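Local coordinates for BRO1 protein (Saccharomyces cerevisiae, PDB 1ZB1) that sorts cargo proteins into multivesicular bodies and recruits the deubiquitinase DOA4 to endosomes, this part being its Bro1 domain, which may bind SNF7, at residues E51-A59 with Q71-L79. Sequence-based numbering, arbitrary orientation.
Sequences ELDHLRNNA and QNLKYYSFL
Leu-52, Arg-56 and Ala-59 face Tyr-75, Phe-78 and Asn-72 across a helical hairpin of the Bro1 domain, in which helices 46-58 and 65-86 are joined by a short connection. The two run roughly antiparallel, at 132° between the short segments, and are closest together where the chain turns back. At the wider end, Leu-52 bridges two aromatic rings. Its CD1 sits 3.6 Å from the centroid of the Phe-78 ring, almost on the ring normal, in a CH-pi contact, while the same methyl meets the edge of Tyr-75 at CE1, 3.8 Å away. A branched leucine suits this place because CD2 is left to touch Phe-78 CZ. Leu-55, with CG anti to the backbone N (chi1 173°), brings CD2 to 3.8 Å from Tyr-75 CA and so packs against the backbone of helix 65-86.

The aliphatic part of Arg-56 lies over one face of Tyr-75, CB and CG above the ring. Extended from CG to NE, this chain carries the guanidinium past the rim, nearly perpendicular to the phenol, with Tyr-75 OH at its edge. Both polar ends find Glu-121 of helix 118-139: Arg-56 NE by a salt bridge, Tyr-75 OH by a hydrogen bond, a shared carboxylate that would fix their relative placement.

Near the turn, small Ala-59 lets the backbones close to 4.8 Å between its CA and that of Gln-71, whose CB packs against Ala-59 CA (3.7 Å) and whose CG meets Asn-58 O (3.6 Å). Asn-72 ND2, also bonded to Leu-68 O, donates to Ala-59 O at 2.9 Å, lying in the carbonyl plane on a lone pair.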
loop_
_atom_site.group_PDB
_atom_site.type_symbol
_atom_site.label_atom_id
_atom_site.label_comp_id
_atom_site.label_asym_id
_atom_site.label_seq_id
_atom_site.Cartn_x
_atom_site.Cartn_y
_atom_site.Cartn_z
ATOM N N GLU A 51 19.303 16.885 -19.427
ATOM C CA GLU A 51 18.153 17.039 -18.539
ATOM C C GLU A 51 17.652 15.677 -18.048
ATOM O O GLU A 51 17.267 15.528 -16.888
ATOM C CB GLU A 51 17.034 17.803 -19.256
ATOM C CG GLU A 51 17.144 19.325 -19.097
ATOM C CD GLU A 51 16.428 20.104 -20.189
ATOM O OE1 GLU A 51 15.347 19.665 -20.636
ATOM O OE2 GLU A 51 16.944 21.169 -20.593
ATOM N N LEU A 52 17.668 14.690 -18.939
ATOM C CA LEU A 52 17.243 13.336 -18.602
ATOM C C LEU A 52 18.161 12.732 -17.544
ATOM O O LEU A 52 17.693 12.115 -16.593
ATOM C CB LEU A 52 17.271 12.445 -19.842
ATOM C CG LEU A 52 17.169 10.933 -19.581
ATOM C CD1 LEU A 52 15.740 10.569 -19.142
ATOM C CD2 LEU A 52 17.538 10.176 -20.849
ATOM N N ASP A 53 19.471 12.890 -17.726
ATOM C CA ASP A 53 20.435 12.347 -16.773
ATOM C C ASP A 53 20.179 12.958 -15.395
ATOM O O ASP A 53 20.277 12.284 -14.365
ATOM C CB ASP A 53 21.863 12.663 -17.227
ATOM C CG ASP A 53 22.913 11.966 -16.383
ATOM O OD1 ASP A 53 22.973 10.717 -16.421
ATOM O OD2 ASP A 53 23.677 12.664 -15.682
ATOM N N HIS A 54 19.849 14.242 -15.388
ATOM C CA HIS A 54 19.571 14.950 -14.141
ATOM C C HIS A 54 18.252 14.459 -13.518
ATOM O O HIS A 54 18.150 14.276 -12.303
ATOM C CB HIS A 54 19.479 16.452 -14.414
ATOM C CG HIS A 54 19.628 17.297 -13.188
ATOM N ND1 HIS A 54 19.054 18.543 -13.067
ATOM C CD2 HIS A 54 20.308 17.082 -12.036
ATOM C CE1 HIS A 54 19.371 19.060 -11.892
ATOM N NE2 HIS A 54 20.131 18.193 -11.247
ATOM N N LEU A 55 17.246 14.246 -14.364
ATOM C CA LEU A 55 15.940 13.783 -13.903
ATOM C C LEU A 55 16.060 12.462 -13.142
ATOM O O LEU A 55 15.481 12.313 -12.067
ATOM C CB LEU A 55 14.988 13.618 -15.091
ATOM C CG LEU A 55 13.624 12.987 -14.805
ATOM C CD1 LEU A 55 12.835 13.867 -13.834
ATOM C CD2 LEU A 55 12.852 12.805 -16.123
ATOM N N ARG A 56 16.819 11.511 -13.686
ATOM C CA ARG A 56 16.982 10.219 -13.014
ATOM C C ARG A 56 17.681 10.396 -11.674
ATOM O O ARG A 56 17.341 9.735 -10.690
ATOM C CB ARG A 56 17.785 9.233 -13.875
ATOM C CG ARG A 56 17.939 7.831 -13.220
ATOM C CD ARG A 56 18.741 6.860 -14.104
ATOM N NE ARG A 56 18.552 5.458 -13.725
ATOM C CZ ARG A 56 19.152 4.850 -12.705
ATOM N NH1 ARG A 56 20.005 5.507 -11.928
ATOM N NH2 ARG A 56 18.892 3.572 -12.455
ATOM N N ASN A 57 18.668 11.284 -11.617
ATOM C CA ASN A 57 19.341 11.492 -10.347
ATOM C C ASN A 57 18.350 12.081 -9.345
ATOM O O ASN A 57 18.343 11.694 -8.172
ATOM C CB ASN A 57 20.567 12.399 -10.520
ATOM C CG ASN A 57 21.727 11.676 -11.183
ATOM O OD1 ASN A 57 22.009 10.524 -10.860
ATOM N ND2 ASN A 57 22.410 12.349 -12.098
ATOM N N ASN A 58 17.485 12.986 -9.802
ATOM C CA ASN A 58 16.502 13.588 -8.891
ATOM C C ASN A 58 15.376 12.642 -8.464
ATOM O O ASN A 58 14.698 12.887 -7.468
ATOM C CB ASN A 58 15.908 14.867 -9.495
ATOM C CG ASN A 58 16.915 16.007 -9.535
ATOM O OD1 ASN A 58 17.865 16.031 -8.746
ATOM N ND2 ASN A 58 16.704 16.966 -10.434
ATOM N N ALA A 59 15.175 11.558 -9.208
ATOM C CA ALA A 59 14.136 10.593 -8.850
ATOM C C ALA A 59 14.701 9.654 -7.786
ATOM O O ALA A 59 13.990 8.813 -7.227
ATOM C CB ALA A 59 13.722 9.792 -10.075
ATOM N N GLN A 71 9.255 13.523 -9.761
ATOM C CA GLN A 71 10.418 13.165 -10.584
ATOM C C GLN A 71 10.298 11.735 -11.106
ATOM O O GLN A 71 10.619 11.453 -12.262
ATOM C CB GLN A 71 11.725 13.295 -9.787
ATOM C CG GLN A 71 11.906 14.617 -9.048
ATOM C CD GLN A 71 11.613 15.835 -9.904
ATOM O OE1 GLN A 71 10.857 16.715 -9.496
ATOM N NE2 GLN A 71 12.214 15.902 -11.085
ATOM N N ASN A 72 9.848 10.831 -10.242
ATOM C CA ASN A 72 9.691 9.431 -10.629
ATOM C C ASN A 72 8.587 9.205 -11.662
ATOM O O ASN A 72 8.761 8.404 -12.580
ATOM C CB ASN A 72 9.447 8.577 -9.386
ATOM C CG ASN A 72 10.739 8.209 -8.681
ATOM O OD1 ASN A 72 11.398 7.231 -9.047
ATOM N ND2 ASN A 72 11.123 9.007 -7.677
ATOM N N LEU A 73 7.457 9.897 -11.515
ATOM C CA LEU A 73 6.361 9.758 -12.477
ATOM C C LEU A 73 6.821 10.271 -13.844
ATOM O O LEU A 73 6.498 9.683 -14.876
ATOM C CB LEU A 73 5.124 10.553 -12.038
ATOM C CG LEU A 73 3.990 9.988 -11.171
ATOM C CD1 LEU A 73 3.999 8.478 -11.171
ATOM C CD2 LEU A 73 4.095 10.544 -9.762
ATOM N N LYS A 74 7.570 11.374 -13.851
ATOM C CA LYS A 74 8.076 11.930 -15.105
ATOM C C LYS A 74 9.120 11.006 -15.733
ATOM O O LYS A 74 9.147 10.810 -16.959
ATOM C CB LYS A 74 8.676 13.324 -14.869
ATOM C CG LYS A 74 7.618 14.373 -14.535
ATOM C CD LYS A 74 8.200 15.777 -14.395
ATOM C CE LYS A 74 7.070 16.804 -14.243
ATOM N NZ LYS A 74 7.553 18.192 -14.001
ATOM N N TYR A 75 9.978 10.430 -14.899
ATOM C CA TYR A 75 10.996 9.520 -15.417
ATOM C C TYR A 75 10.330 8.246 -15.955
ATOM O O TYR A 75 10.755 7.717 -16.978
ATOM C CB TYR A 75 12.028 9.173 -14.333
ATOM C CG TYR A 75 13.186 8.334 -14.849
ATOM C CD1 TYR A 75 13.953 8.767 -15.930
ATOM C CD2 TYR A 75 13.485 7.089 -14.284
ATOM C CE1 TYR A 75 14.985 7.979 -16.448
ATOM C CE2 TYR A 75 14.525 6.294 -14.792
ATOM C CZ TYR A 75 15.261 6.747 -15.875
ATOM O OH TYR A 75 16.253 5.964 -16.419
ATOM N N TYR A 76 9.296 7.748 -15.274
ATOM C CA TYR A 76 8.608 6.544 -15.756
ATOM C C TYR A 76 7.997 6.858 -17.125
ATOM O O TYR A 76 8.066 6.036 -18.051
ATOM C CB TYR A 76 7.491 6.103 -14.796
ATOM C CG TYR A 76 6.944 4.706 -15.095
ATOM C CD1 TYR A 76 7.456 3.582 -14.446
ATOM C CD2 TYR A 76 5.947 4.512 -16.053
ATOM C CE1 TYR A 76 6.990 2.293 -14.741
ATOM C CE2 TYR A 76 5.472 3.227 -16.364
ATOM C CZ TYR A 76 5.997 2.123 -15.703
ATOM O OH TYR A 76 5.529 0.853 -15.994
ATOM N N SER A 77 7.412 8.047 -17.260
ATOM C CA SER A 77 6.811 8.442 -18.534
ATOM C C SER A 77 7.848 8.359 -19.644
ATOM O O SER A 77 7.559 7.863 -20.731
ATOM C CB SER A 77 6.241 9.867 -18.472
ATOM O OG SER A 77 5.117 9.925 -17.608
ATOM N N PHE A 78 9.055 8.844 -19.370
ATOM C CA PHE A 78 10.134 8.804 -20.355
ATOM C C PHE A 78 10.370 7.362 -20.785
ATOM O O PHE A 78 10.505 7.063 -21.972
ATOM C CB PHE A 78 11.436 9.348 -19.760
ATOM C CG PHE A 78 12.642 9.072 -20.620
ATOM C CD1 PHE A 78 12.936 9.883 -21.711
ATOM C CD2 PHE A 78 13.437 7.952 -20.384
ATOM C CE1 PHE A 78 14.007 9.585 -22.561
ATOM C CE2 PHE A 78 14.507 7.648 -21.229
ATOM C CZ PHE A 78 14.789 8.466 -22.319
ATOM N N LEU A 79 10.438 6.480 -19.793
ATOM C CA LEU A 79 10.667 5.051 -20.014
ATOM C C LEU A 79 9.544 4.380 -20.793
ATOM O O LEU A 79 9.799 3.538 -21.657
ATOM C CB LEU A 79 10.805 4.333 -18.670
ATOM C CG LEU A 79 12.148 4.016 -18.009
ATOM C CD1 LEU A 79 13.314 4.766 -18.632
ATOM C CD2 LEU A 79 12.004 4.305 -16.535
#